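Local structure of coelenterazine-binding protein ca-bound apo form (Renilla muelleri, 2HQ8) at residues D28-R33 and G73-V78; I106-I111 and G153-D158; L147-N152 and F160-N165. The protein binds the luciferin coelenterazine and, once calcium is bound, makes it available for reaction with luciferase and oxygen. One frame throughout, in Å; residues are numbered along the deposited sequence.

Interaction 1 of 3, residues D28-R33 and G73-V78; sequences DGFISR and GVRISV. With CA (calcium ion), chain D.
Phe30 and Arg75 both place CG anti to the carbonyl carbon, beside the backbone N (chi1 -68° and -66°). Arg75 then bends at chi3 and carries its guanidinium over one face of the Phe30 ring. This is a cation-pi contact, with CZ of Arg75 4.4 Å from the centroid of the Phe30 ring and close to the ring normal. The two planes are 45° apart, so the groups do not lie flat on each other. NH1 of Arg75 comes nearest, 3.4 Å from CE2 of Phe30, toward the rim.

The backbones form a short antiparallel pairing. Ile31 and Ile76 are a hydrogen-bonded pair: Ile31 N gives to Ile76 O at 2.7 Å, and Ile76 N gives to Ile31 O at 3.0 Å. Phe30 and Ser77 are the adjacent non-hydrogen-bonded pair. Val78 N closes onto Gly29 O at 2.9 Å. On the side of the two isoleucines, CD1 of Ile31 packs on CG1 of Val78 at 3.9 Å.

Segment 28-33 binds a calcium ion directly. Asp28 OD1 and Phe30 O are ligands, and so is a water that gives to Asp28 OD2 and Ser32 OG. Ser32 OG is also hydrogen-bonded to Glu34. Asp28 OD1 accepts from Phe30 N, forming an Asx turn. Asp24, Thr26 and Asp35 complete the site.

The pairing joins the first two EF-hands, as in paired EF-hands generally. Strand 30-31 leads into helix 33-46 and strand 76-77 into helix 78-89. Ile31 and Val78 reach helix 6-23 through Val23 and Met20, and Arg33 forms a salt bridge with Asp66 of helix 51-67.

Interaction 2 of 3, residues I106-I111 and G153-D158; sequences IMYDCI and GQISRD. With CA (calcium ion), chain C.
Arg157 NH1 makes a salt bridge to Asp109 OD1 at 3.1 Å, with an N-H...O angle of 158°. Asp109 is approached on the syn side of its carboxylate, and OD1 lies close to the guanidinium plane. Only NH1 and OD1 come within bonding distance, and the planes are 59° apart, so this is not a flat two-bond pairing. A water gives to the same OD1 at 2.6 Å and makes a weak bond with Arg157 NH2.

Tyr108 OH lies 2.9 Å from Ile155 O and is also hydrogen-bonded to Gly117 O. Tyr108 holds CG opposite its backbone N (chi1 -178°), which sends the ring out from the helix toward the carbonyl of Ile155.

Arg157 lies over one face of the tyrosine. Its CA makes a CH-pi contact, 4.1 Å from the centroid of the Tyr108 ring. Farther along the bent chain, NH1 of Arg157 sits 3.7 Å from CD2 of Tyr108. CG2 of Ile155 touches CE1 of the ring more loosely.

Gln154, the residue before Ile155, binds the calcium ion through its backbone O. Ile155 bonds through its backbone to Val119, joining the loops of the third and fourth EF-hands as in a paired EF-hand. It also packs on Phe144 and Leu147 of helix 137-147. Phe160 of helix 157-169 meets Tyr108 edge-to-face. The contact thus ties helix 94-111 to the start of helix 157-169.

Interaction 3 of 3, residues L147-N152 and F160-N165; sequences LDFNKN and FLVTVN. With CA (calcium ion), chain C.
Leu147 and Phe149 pack, largely through carbon atoms, on Phe160, Val162 and Thr163 of helix 157-169, at the junction of helix 137-147 and a calcium-binding loop. Leu147 ends helix 137-147, and Phe149 lies in the loop.

Leu147 and Thr163 cross at about a right angle. CG of Leu147 is 3.9 Å from CG2 of Thr163, and CD1 of Leu147 rests on the same methyl. CD2 of Leu147 reaches CD1 of Phe160 at 4.4 Å. Thr163 holds CG2 opposite its backbone N, with OG1 beside that N (chi1 -59°). This places OG1 at the edge of the Phe149 ring, in its plane, 3.5 Å from CE1 of Phe149. The hydroxyl is bonded to Glu159 O, one helical turn back. CZ of Phe149 meets CG2 of Val162 at 3.8 Å. Helix 175-181 adds to the packing: Ala179 touches Leu147, Leu176 touches Phe149 and Phe180 touches Thr163.

The loop itself is wrapped around the metal. Asp148 OD1, Asn150 OD1 and Asn152 OD1 bind the calcium ion, with Asp148 OD1 at 2.4 Å. The same oxygen accepts from Asn152 N at 3.2 Å. Asp148 O takes bonds from Lys151 N and Lys151 NZ, which come from opposite faces of its plane. The bond from Lys151 N closes the type I turn from Asp148 to Lys151; NZ is also bonded to Asn145 O.

Gln154 O, Glu159 and a water complete the calcium shell. The arrangement is that of an EF-hand, a helix-loop-helix in which Leu147, at the end of the entering helix, and Phe149, in the loop, pack on the exiting helix.

How the interactions relate
Interaction 1 comes first along the chain and closes before the other two open. The segments of interactions 2 and 3 alternate in sequence. Interaction 1 lies across the centre of the chain from both, its centre about 26 Å from that of interaction 2 and about 29 Å from that of interaction 3. Interactions 2 and 3 are neighbours, with centres about 9 Å apart. They share helix 157-169, one calcium ion and a water bound to it. They also meet directly, through a probable hydrogen bond from Gly153 N to Asp148 OD2. The protein therefore has EF-hand contacts at two separate places, one between the first two hands and one between and within the third and fourth.

Interaction 1 of 3, residues D28-R33 and G73-V78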
ATOM      1  N   ASP A  28     -10.933  12.416  -5.911  1.00 19.83           N
ATOM      2  CA  ASP A  28     -11.995  13.225  -5.273  1.00 18.61           C
ATOM      3  C   ASP A  28     -11.649  13.731  -3.865  1.00 18.23           C
ATOM      4  O   ASP A  28     -12.444  14.476  -3.248  1.00 19.23           O
ATOM      5  CB  ASP A  28     -13.324  12.428  -5.280  1.00 18.57           C
ATOM      6  CG  ASP A  28     -13.289  11.200  -4.356  1.00 18.30           C
ATOM      7  OD1 ASP A  28     -12.168  10.730  -4.006  1.00 14.90           O
ATOM      8  OD2 ASP A  28     -14.375  10.713  -3.962  1.00 17.67           O
ATOM      9  N   GLY A  29     -10.472  13.354  -3.350  1.00 16.68           N
ATOM     10  CA  GLY A  29     -10.001  13.795  -2.032  1.00 16.86           C
ATOM     11  C   GLY A  29     -10.577  12.961  -0.879  1.00 15.39           C
ATOM     12  O   GLY A  29     -10.472  13.329   0.297  1.00 15.50           O
ATOM     13  N   PHE A  30     -11.153  11.826  -1.248  1.00 15.76           N
ATOM     14  CA  PHE A  30     -11.686  10.831  -0.320  1.00 15.96           C
ATOM     15  C   PHE A  30     -11.170   9.424  -0.647  1.00 15.93           C
ATOM     16  O   PHE A  30     -10.773   9.126  -1.779  1.00 16.20           O
ATOM     17  CB  PHE A  30     -13.204  10.785  -0.437  1.00 15.04           C
ATOM     18  CG  PHE A  30     -13.876  12.021   0.069  1.00 16.04           C
ATOM     19  CD1 PHE A  30     -14.192  12.150   1.424  1.00 13.54           C
ATOM     20  CD2 PHE A  30     -14.145  13.076  -0.794  1.00 18.80           C
ATOM     21  CE1 PHE A  30     -14.802  13.318   1.924  1.00 17.09           C
ATOM     22  CE2 PHE A  30     -14.739  14.251  -0.316  1.00 17.52           C
ATOM     23  CZ  PHE A  30     -15.068  14.371   1.054  1.00 15.79           C
ATOM     24  N   ILE A  31     -11.245   8.570   0.368  1.00 16.23           N
ATOM     25  CA  ILE A  31     -10.988   7.142   0.253  1.00 16.81           C
ATOM     26  C   ILE A  31     -12.347   6.430   0.358  1.00 15.51           C
ATOM     27  O   ILE A  31     -13.080   6.652   1.320  1.00 16.04           O
ATOM     28  CB  ILE A  31     -10.093   6.641   1.412  1.00 16.74           C
ATOM     29  CG1 ILE A  31      -8.718   7.326   1.410  1.00 20.92           C
ATOM     30  CG2 ILE A  31      -9.967   5.080   1.365  1.00 18.55           C
ATOM     31  CD1 ILE A  31      -8.047   7.355   0.062  1.00 24.79           C
ATOM     32  N   SER A  32     -12.635   5.579  -0.626  1.00 15.33           N
ATOM     33  CA  SER A  32     -13.866   4.811  -0.733  1.00 16.12           C
ATOM     34  C   SER A  32     -13.600   3.476  -1.448  1.00 15.61           C
ATOM     35  O   SER A  32     -12.485   3.233  -2.023  1.00 12.06           O
ATOM     36  CB  SER A  32     -14.941   5.643  -1.455  1.00 14.04           C
ATOM     37  OG  SER A  32     -14.683   5.785  -2.854  1.00 16.35           O
ATOM     38  N   ARG A  33     -14.606   2.602  -1.454  1.00 15.34           N
ATOM     39  CA  ARG A  33     -14.402   1.331  -2.147  1.00 15.69           C
ATOM     40  C   ARG A  33     -14.135   1.502  -3.638  1.00 15.84           C
ATOM     41  O   ARG A  33     -13.462   0.675  -4.232  1.00 16.56           O
ATOM     42  CB  ARG A  33     -15.579   0.401  -1.903  1.00 17.11           C
ATOM     43  CG  ARG A  33     -16.872   0.831  -2.550  1.00 16.69           C
ATOM     44  CD  ARG A  33     -18.038  -0.037  -2.004  1.00 19.89           C
ATOM     45  NE  ARG A  33     -17.979  -1.438  -2.426  1.00 19.97           N
ATOM     46  CZ  ARG A  33     -17.637  -2.481  -1.659  1.00 21.28           C
ATOM     47  NH1 ARG A  33     -17.246  -2.327  -0.414  1.00 20.80           N
ATOM     48  NH2 ARG A  33     -17.676  -3.707  -2.170  1.00 22.86           N
ATOM     49  N   GLY A  73     -21.140   3.837  -0.485  1.00 19.32           N
ATOM     50  CA  GLY A  73     -21.508   5.135   0.035  1.00 18.94           C
ATOM     51  C   GLY A  73     -20.693   5.674   1.189  1.00 18.42           C
ATOM     52  O   GLY A  73     -20.946   6.777   1.626  1.00 18.01           O
ATOM     53  N   VAL A  74     -19.735   4.901   1.707  1.00 17.35           N
ATOM     54  CA  VAL A  74     -18.861   5.358   2.761  1.00 17.01           C
ATOM     55  C   VAL A  74     -17.646   6.055   2.107  1.00 17.45           C
ATOM     56  O   VAL A  74     -17.036   5.509   1.188  1.00 18.45           O
ATOM     57  CB  VAL A  74     -18.394   4.174   3.683  1.00 16.69           C
ATOM     58  CG1 VAL A  74     -17.321   4.641   4.687  1.00 17.96           C
ATOM     59  CG2 VAL A  74     -19.617   3.528   4.389  1.00 17.96           C
ATOM     60  N   ARG A  75     -17.337   7.267   2.565  1.00 17.63           N
ATOM     61  CA  ARG A  75     -16.199   8.042   2.016  1.00 18.11           C
ATOM     62  C   ARG A  75     -15.529   8.725   3.192  1.00 18.51           C
ATOM     63  O   ARG A  75     -16.195   9.490   3.932  1.00 19.59           O
ATOM     64  CB  ARG A  75     -16.674   9.134   1.033  1.00 18.42           C
ATOM     65  CG  ARG A  75     -17.327   8.686  -0.273  1.00 17.72           C
ATOM     66  CD  ARG A  75     -17.652   9.925  -1.156  1.00 20.20           C
ATOM     67  NE  ARG A  75     -18.606  10.805  -0.468  1.00 22.65           N
ATOM     68  CZ  ARG A  75     -18.597  12.138  -0.509  1.00 27.97           C
ATOM     69  NH1 ARG A  75     -17.680  12.806  -1.223  1.00 27.16           N
ATOM     70  NH2 ARG A  75     -19.510  12.814   0.177  1.00 28.55           N
ATOM     71  N   ILE A  76     -14.218   8.530   3.345  1.00 16.94           N
ATOM     72  CA  ILE A  76     -13.452   9.244   4.375  1.00 16.05           C
ATOM     73  C   ILE A  76     -12.445  10.177   3.682  1.00 16.57           C
ATOM     74  O   ILE A  76     -11.692   9.717   2.799  1.00 15.19           O
ATOM     75  CB  ILE A  76     -12.650   8.270   5.285  1.00 15.83           C
ATOM     76  CG1 ILE A  76     -13.574   7.166   5.857  1.00 17.35           C
ATOM     77  CG2 ILE A  76     -11.899   9.028   6.360  1.00 15.00           C
ATOM     78  CD1 ILE A  76     -14.831   7.627   6.633  1.00 19.94           C
ATOM     79  N   SER A  77     -12.411  11.448   4.090  1.00 16.73           N
ATOM     80  CA  SER A  77     -11.479  12.438   3.485  1.00 17.18           C
ATOM     81  C   SER A  77     -10.030  11.987   3.686  1.00 17.86           C
ATOM     82  O   SER A  77      -9.702  11.408   4.721  1.00 16.34           O
ATOM     83  CB  SER A  77     -11.684  13.850   4.062  1.00 18.33           C
ATOM     84  OG  SER A  77     -11.090  14.017   5.330  1.00 18.45           O
ATOM     85  N   VAL A  78      -9.176  12.254   2.698  1.00 18.66           N
ATOM     86  CA  VAL A  78      -7.752  11.882   2.808  1.00 19.34           C
ATOM     87  C   VAL A  78      -7.088  12.569   3.998  1.00 19.62           C
ATOM     88  O   VAL A  78      -6.210  12.005   4.673  1.00 17.82           O
ATOM     89  CB  VAL A  78      -6.971  12.122   1.464  1.00 19.07           C
ATOM     90  CG1 VAL A  78      -7.454  11.164   0.408  1.00 19.17           C
ATOM     91  CG2 VAL A  78      -7.076  13.570   0.992  1.00 21.25           C
TER
HETATM   92 CA    CA D 202     -11.260   8.481  -3.927  1.00 15.03          CA
HETATM   93  O   HOH W   1     -13.548   8.130  -3.352  1.00 16.44           O
HETATM   94  O   HOH W   2     -16.794   3.101   0.278  1.00 18.87           O

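Interaction 2 of 3, residues I106-I111 and G153-D158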
ATOM      1  N   ILE A 106      -2.503  -8.740   4.063  1.00 22.82           N
ATOM      2  CA  ILE A 106      -3.611  -8.868   3.134  1.00 22.30           C
ATOM      3  C   ILE A 106      -3.314  -8.062   1.853  1.00 21.01           C
ATOM      4  O   ILE A 106      -3.698  -8.489   0.754  1.00 19.59           O
ATOM      5  CB  ILE A 106      -4.953  -8.487   3.742  1.00 22.80           C
ATOM      6  CG1 ILE A 106      -5.208  -9.351   4.974  1.00 25.10           C
ATOM      7  CG2 ILE A 106      -6.046  -8.774   2.730  1.00 23.22           C
ATOM      8  CD1 ILE A 106      -5.888  -8.630   6.114  1.00 30.23           C
ATOM      9  N   MET A 107      -2.583  -6.951   1.977  1.00 19.65           N
ATOM     10  CA  MET A 107      -2.229  -6.178   0.772  1.00 19.30           C
ATOM     11  C   MET A 107      -1.190  -6.903  -0.082  1.00 17.82           C
ATOM     12  O   MET A 107      -1.221  -6.812  -1.309  1.00 16.28           O
ATOM     13  CB  MET A 107      -1.744  -4.764   1.115  1.00 21.13           C
ATOM     14  CG  MET A 107      -2.569  -4.029   2.207  1.00 26.80           C
ATOM     15  SD  MET A 107      -4.331  -3.868   1.794  1.00 38.98           S
ATOM     16  CE  MET A 107      -4.251  -3.533   0.015  1.00 30.60           C
ATOM     17  N   TYR A 108      -0.248  -7.598   0.572  1.00 16.57           N
ATOM     18  CA  TYR A 108       0.731  -8.425  -0.131  1.00 16.68           C
ATOM     19  C   TYR A 108       0.021  -9.420  -1.044  1.00 16.24           C
ATOM     20  O   TYR A 108       0.338  -9.537  -2.205  1.00 14.81           O
ATOM     21  CB  TYR A 108       1.591  -9.192   0.904  1.00 17.08           C
ATOM     22  CG  TYR A 108       2.699 -10.062   0.317  1.00 18.32           C
ATOM     23  CD1 TYR A 108       3.969  -9.528   0.081  1.00 18.34           C
ATOM     24  CD2 TYR A 108       2.489 -11.430   0.025  1.00 18.02           C
ATOM     25  CE1 TYR A 108       5.004 -10.304  -0.413  1.00 18.29           C
ATOM     26  CE2 TYR A 108       3.525 -12.196  -0.503  1.00 18.96           C
ATOM     27  CZ  TYR A 108       4.764 -11.630  -0.704  1.00 18.93           C
ATOM     28  OH  TYR A 108       5.774 -12.386  -1.222  1.00 20.63           O
ATOM     29  N   ASP A 109      -0.958 -10.129  -0.475  1.00 16.74           N
ATOM     30  CA  ASP A 109      -1.687 -11.158  -1.184  1.00 17.88           C
ATOM     31  C   ASP A 109      -2.446 -10.561  -2.372  1.00 16.35           C
ATOM     32  O   ASP A 109      -2.422 -11.129  -3.462  1.00 17.53           O
ATOM     33  CB  ASP A 109      -2.632 -11.882  -0.220  1.00 18.58           C
ATOM     34  CG  ASP A 109      -1.881 -12.771   0.758  1.00 22.48           C
ATOM     35  OD1 ASP A 109      -0.797 -13.305   0.388  1.00 25.26           O
ATOM     36  OD2 ASP A 109      -2.390 -12.907   1.891  1.00 27.16           O
ATOM     37  N   CYS A 110      -3.042  -9.393  -2.183  1.00 16.25           N
ATOM     38  CA  CYS A 110      -3.703  -8.681  -3.306  1.00 16.87           C
ATOM     39  C   CYS A 110      -2.799  -8.421  -4.495  1.00 16.16           C
ATOM     40  O   CYS A 110      -3.225  -8.574  -5.628  1.00 17.60           O
ATOM     41  CB  CYS A 110      -4.301  -7.363  -2.870  1.00 16.01           C
ATOM     42  SG  CYS A 110      -5.704  -7.604  -1.805  1.00 21.10           S
ATOM     43  N   ILE A 111      -1.575  -7.991  -4.215  1.00 15.18           N
ATOM     44  CA  ILE A 111      -0.577  -7.611  -5.228  1.00 16.98           C
ATOM     45  C   ILE A 111      -0.017  -8.857  -5.920  1.00 16.43           C
ATOM     46  O   ILE A 111       0.381  -8.795  -7.076  1.00 15.98           O
ATOM     47  CB  ILE A 111       0.566  -6.800  -4.539  1.00 16.85           C
ATOM     48  CG1 ILE A 111       0.018  -5.436  -4.136  1.00 19.97           C
ATOM     49  CG2 ILE A 111       1.804  -6.594  -5.459  1.00 18.37           C
ATOM     50  CD1 ILE A 111       0.866  -4.736  -3.083  1.00 23.80           C
ATOM     51  N   GLY A 153      15.464 -10.849  -6.960  1.00 18.55           N
ATOM     52  CA  GLY A 153      14.428 -10.611  -8.002  1.00 18.70           C
ATOM     53  C   GLY A 153      12.971 -10.823  -7.596  1.00 19.08           C
ATOM     54  O   GLY A 153      12.077 -10.772  -8.447  1.00 20.10           O
ATOM     55  N   GLN A 154      12.709 -11.114  -6.322  1.00 18.29           N
ATOM     56  CA  GLN A 154      11.329 -11.138  -5.817  1.00 19.54           C
ATOM     57  C   GLN A 154      11.221 -10.511  -4.436  1.00 17.87           C
ATOM     58  O   GLN A 154      12.175 -10.516  -3.667  1.00 15.94           O
ATOM     59  CB  GLN A 154      10.678 -12.542  -5.822  1.00 19.70           C
ATOM     60  CG  GLN A 154      11.598 -13.684  -5.820  1.00 23.91           C
ATOM     61  CD  GLN A 154      10.901 -15.044  -5.773  1.00 23.42           C
ATOM     62  OE1 GLN A 154       9.976 -15.359  -6.565  1.00 27.58           O
ATOM     63  NE2 GLN A 154      11.378 -15.873  -4.879  1.00 28.08           N
ATOM     64  N   ILE A 155      10.053  -9.962  -4.129  1.00 17.67           N
ATOM     65  CA  ILE A 155       9.792  -9.468  -2.774  1.00 16.56           C
ATOM     66  C   ILE A 155       9.064 -10.613  -2.062  1.00 16.89           C
ATOM     67  O   ILE A 155       7.998 -11.028  -2.484  1.00 17.34           O
ATOM     68  CB  ILE A 155       8.922  -8.179  -2.763  1.00 16.23           C
ATOM     69  CG1 ILE A 155       9.640  -7.015  -3.499  1.00 15.47           C
ATOM     70  CG2 ILE A 155       8.532  -7.818  -1.304  1.00 15.58           C
ATOM     71  CD1 ILE A 155       8.704  -5.793  -3.867  1.00 16.32           C
ATOM     72  N   SER A 156       9.695 -11.180  -1.042  1.00 16.50           N
ATOM     73  CA  SER A 156       9.038 -12.211  -0.245  1.00 17.37           C
ATOM     74  C   SER A 156       8.221 -11.572   0.893  1.00 17.89           C
ATOM     75  O   SER A 156       8.369 -10.395   1.194  1.00 17.73           O
ATOM     76  CB  SER A 156      10.090 -13.160   0.339  1.00 16.67           C
ATOM     77  OG  SER A 156      11.142 -12.415   0.906  1.00 18.29           O
ATOM     78  N   ARG A 157       7.404 -12.371   1.559  1.00 18.73           N
ATOM     79  CA  ARG A 157       6.568 -11.874   2.642  1.00 19.89           C
ATOM     80  C   ARG A 157       7.391 -11.260   3.782  1.00 18.73           C
ATOM     81  O   ARG A 157       6.985 -10.244   4.329  1.00 18.65           O
ATOM     82  CB  ARG A 157       5.631 -12.995   3.121  1.00 20.86           C
ATOM     83  CG  ARG A 157       4.352 -12.555   3.752  1.00 24.53           C
ATOM     84  CD  ARG A 157       3.582 -13.810   4.268  1.00 23.84           C
ATOM     85  NE  ARG A 157       3.299 -14.737   3.174  1.00 32.02           N
ATOM     86  CZ  ARG A 157       2.197 -14.695   2.417  1.00 35.43           C
ATOM     87  NH1 ARG A 157       1.255 -13.769   2.637  1.00 34.99           N
ATOM     88  NH2 ARG A 157       2.028 -15.601   1.445  1.00 39.74           N
ATOM     89  N   ASP A 158       8.547 -11.836   4.122  1.00 17.57           N
ATOM     90  CA  ASP A 158       9.435 -11.256   5.160  1.00 18.36           C
ATOM     91  C   ASP A 158       9.920  -9.867   4.795  1.00 16.17           C
ATOM     92  O   ASP A 158       9.925  -8.978   5.624  1.00 14.51           O
ATOM     93  CB  ASP A 158      10.660 -12.128   5.428  1.00 19.49           C
ATOM     94  CG  ASP A 158      11.498 -12.357   4.189  1.00 22.83           C
ATOM     95  OD1 ASP A 158      10.989 -12.999   3.267  1.00 27.50           O
ATOM     96  OD2 ASP A 158      12.673 -11.931   4.141  1.00 26.75           O
TER
HETATM   97 CA    CA C 201      13.967 -10.861  -2.243  1.00 16.41          CA
HETATM   98  O   HOH W   3       0.564 -14.581  -1.461  1.00 37.45           O
HETATM   99  O   HOH W   4      13.118 -12.846  -1.214  1.00 15.21           O

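Interaction 3 of 3, residues L147-N152 and F160-N165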
ATOM      1  N   LEU A 147      12.711  -2.826  -1.657  1.00 17.63           N
ATOM      2  CA  LEU A 147      12.041  -3.902  -0.917  1.00 17.90           C
ATOM      3  C   LEU A 147      12.749  -5.263  -1.068  1.00 17.95           C
ATOM      4  O   LEU A 147      12.608  -6.133  -0.216  1.00 17.99           O
ATOM      5  CB  LEU A 147      10.587  -4.000  -1.353  1.00 18.32           C
ATOM      6  CG  LEU A 147       9.708  -3.094  -0.481  1.00 20.53           C
ATOM      7  CD1 LEU A 147      10.002  -1.648  -0.766  1.00 18.26           C
ATOM      8  CD2 LEU A 147       8.235  -3.381  -0.614  1.00 22.56           C
ATOM      9  N   ASP A 148      13.468  -5.452  -2.174  1.00 16.92           N
ATOM     10  CA  ASP A 148      14.137  -6.720  -2.463  1.00 18.00           C
ATOM     11  C   ASP A 148      15.489  -6.766  -1.736  1.00 18.46           C
ATOM     12  O   ASP A 148      16.552  -6.601  -2.361  1.00 17.93           O
ATOM     13  CB  ASP A 148      14.320  -6.870  -3.980  1.00 17.65           C
ATOM     14  CG  ASP A 148      14.895  -8.217  -4.369  1.00 17.73           C
ATOM     15  OD1 ASP A 148      14.957  -9.142  -3.514  1.00 16.98           O
ATOM     16  OD2 ASP A 148      15.302  -8.348  -5.537  1.00 18.82           O
ATOM     17  N   PHE A 149      15.420  -6.938  -0.411  1.00 19.02           N
ATOM     18  CA  PHE A 149      16.579  -6.867   0.480  1.00 20.35           C
ATOM     19  C   PHE A 149      17.706  -7.781   0.015  1.00 20.69           C
ATOM     20  O   PHE A 149      18.876  -7.375   0.022  1.00 21.92           O
ATOM     21  CB  PHE A 149      16.180  -7.260   1.916  1.00 20.74           C
ATOM     22  CG  PHE A 149      15.534  -6.145   2.708  1.00 23.90           C
ATOM     23  CD1 PHE A 149      14.267  -5.660   2.367  1.00 25.41           C
ATOM     24  CD2 PHE A 149      16.179  -5.604   3.831  1.00 27.45           C
ATOM     25  CE1 PHE A 149      13.666  -4.645   3.089  1.00 23.12           C
ATOM     26  CE2 PHE A 149      15.580  -4.589   4.585  1.00 28.39           C
ATOM     27  CZ  PHE A 149      14.300  -4.117   4.208  1.00 26.14           C
ATOM     28  N   ASN A 150      17.362  -9.008  -0.372  1.00 19.58           N
ATOM     29  CA  ASN A 150      18.396  -9.966  -0.784  1.00 20.38           C
ATOM     30  C   ASN A 150      18.731  -9.951  -2.269  1.00 20.09           C
ATOM     31  O   ASN A 150      19.493 -10.795  -2.747  1.00 19.82           O
ATOM     32  CB  ASN A 150      18.095 -11.404  -0.286  1.00 19.33           C
ATOM     33  CG  ASN A 150      16.810 -12.011  -0.862  1.00 22.26           C
ATOM     34  OD1 ASN A 150      16.112 -11.417  -1.699  1.00 18.60           O
ATOM     35  ND2 ASN A 150      16.490 -13.217  -0.407  1.00 21.50           N
ATOM     36  N   LYS A 151      18.108  -9.029  -2.999  1.00 20.33           N
ATOM     37  CA  LYS A 151      18.348  -8.848  -4.436  1.00 20.59           C
ATOM     38  C   LYS A 151      18.161 -10.144  -5.238  1.00 20.62           C
ATOM     39  O   LYS A 151      18.851 -10.377  -6.225  1.00 21.22           O
ATOM     40  CB  LYS A 151      19.726  -8.181  -4.664  1.00 20.83           C
ATOM     41  CG  LYS A 151      19.832  -6.756  -4.130  1.00 22.40           C
ATOM     42  CD  LYS A 151      18.767  -5.837  -4.756  1.00 23.67           C
ATOM     43  CE  LYS A 151      18.823  -4.406  -4.218  1.00 25.83           C
ATOM     44  NZ  LYS A 151      18.523  -4.210  -2.754  1.00 22.43           N
ATOM     45  N   ASN A 152      17.188 -10.973  -4.860  1.00 19.54           N
ATOM     46  CA  ASN A 152      16.964 -12.226  -5.593  1.00 19.32           C
ATOM     47  C   ASN A 152      15.915 -12.082  -6.717  1.00 18.72           C
ATOM     48  O   ASN A 152      15.527 -13.053  -7.354  1.00 19.45           O
ATOM     49  CB  ASN A 152      16.663 -13.413  -4.645  1.00 19.91           C
ATOM     50  CG  ASN A 152      15.256 -13.353  -4.059  1.00 17.66           C
ATOM     51  OD1 ASN A 152      14.597 -12.315  -4.102  1.00 17.46           O
ATOM     52  ND2 ASN A 152      14.781 -14.476  -3.574  1.00 20.17           N
ATOM     53  N   PHE A 160       8.474  -7.754   2.621  1.00 14.09           N
ATOM     54  CA  PHE A 160       7.304  -6.886   2.689  1.00 14.69           C
ATOM     55  C   PHE A 160       6.980  -6.523   4.121  1.00 13.86           C
ATOM     56  O   PHE A 160       6.719  -5.369   4.403  1.00 12.59           O
ATOM     57  CB  PHE A 160       6.101  -7.554   2.052  1.00 15.61           C
ATOM     58  CG  PHE A 160       4.904  -6.647   1.875  1.00 18.41           C
ATOM     59  CD1 PHE A 160       4.805  -5.835   0.740  1.00 20.79           C
ATOM     60  CD2 PHE A 160       3.853  -6.658   2.808  1.00 22.72           C
ATOM     61  CE1 PHE A 160       3.668  -5.015   0.531  1.00 22.14           C
ATOM     62  CE2 PHE A 160       2.716  -5.843   2.620  1.00 23.04           C
ATOM     63  CZ  PHE A 160       2.632  -5.019   1.483  1.00 21.84           C
ATOM     64  N   LEU A 161       7.031  -7.510   5.022  1.00 13.68           N
ATOM     65  CA  LEU A 161       6.638  -7.306   6.430  1.00 14.60           C
ATOM     66  C   LEU A 161       7.546  -6.321   7.167  1.00 13.85           C
ATOM     67  O   LEU A 161       7.062  -5.406   7.828  1.00 14.31           O
ATOM     68  CB  LEU A 161       6.549  -8.677   7.160  1.00 14.67           C
ATOM     69  CG  LEU A 161       6.146  -8.809   8.629  1.00 18.00           C
ATOM     70  CD1 LEU A 161       5.773 -10.268   8.930  1.00 22.68           C
ATOM     71  CD2 LEU A 161       7.237  -8.388   9.546  1.00 22.34           C
ATOM     72  N   VAL A 162       8.860  -6.485   7.046  1.00 13.75           N
ATOM     73  CA  VAL A 162       9.748  -5.562   7.713  1.00 14.41           C
ATOM     74  C   VAL A 162       9.599  -4.137   7.136  1.00 14.55           C
ATOM     75  O   VAL A 162       9.678  -3.163   7.876  1.00 13.51           O
ATOM     76  CB  VAL A 162      11.235  -6.025   7.734  1.00 14.46           C
ATOM     77  CG1 VAL A 162      11.352  -7.410   8.437  1.00 16.56           C
ATOM     78  CG2 VAL A 162      11.825  -6.051   6.302  1.00 15.54           C
ATOM     79  N   THR A 163       9.336  -4.057   5.836  1.00 14.03           N
ATOM     80  CA  THR A 163       9.093  -2.761   5.188  1.00 14.18           C
ATOM     81  C   THR A 163       7.810  -2.086   5.737  1.00 13.86           C
ATOM     82  O   THR A 163       7.823  -0.872   6.059  1.00 13.22           O
ATOM     83  CB  THR A 163       9.103  -2.914   3.625  1.00 14.01           C
ATOM     84  OG1 THR A 163      10.381  -3.436   3.233  1.00 13.47           O
ATOM     85  CG2 THR A 163       8.950  -1.545   2.973  1.00 16.07           C
ATOM     86  N   VAL A 164       6.741  -2.874   5.820  1.00 14.05           N
ATOM     87  CA  VAL A 164       5.440  -2.439   6.378  1.00 15.92           C
ATOM     88  C   VAL A 164       5.620  -1.939   7.800  1.00 14.70           C
ATOM     89  O   VAL A 164       5.054  -0.913   8.198  1.00 14.09           O
ATOM     90  CB  VAL A 164       4.415  -3.616   6.448  1.00 17.17           C
ATOM     91  CG1 VAL A 164       3.312  -3.302   7.443  1.00 18.76           C
ATOM     92  CG2 VAL A 164       3.832  -3.890   5.101  1.00 21.39           C
ATOM     93  N   ASN A 165       6.393  -2.684   8.590  1.00 14.78           N
ATOM     94  CA  ASN A 165       6.608  -2.270   9.966  1.00 14.43           C
ATOM     95  C   ASN A 165       7.245  -0.863  10.041  1.00 14.28           C
ATOM     96  O   ASN A 165       6.824  -0.002  10.826  1.00 13.76           O
ATOM     97  CB  ASN A 165       7.437  -3.326  10.733  1.00 15.23           C
ATOM     98  CG  ASN A 165       7.701  -2.917  12.157  1.00 17.05           C
ATOM     99  OD1 ASN A 165       6.811  -2.985  13.021  1.00 17.11           O
ATOM    100  ND2 ASN A 165       8.918  -2.425  12.410  1.00 17.60           N
TER
HETATM  101 CA    CA C 201      13.967 -10.861  -2.243  1.00 16.41          CA
HETATM  102  O   HOH W   4      13.118 -12.846  -1.214  1.00 15.21           O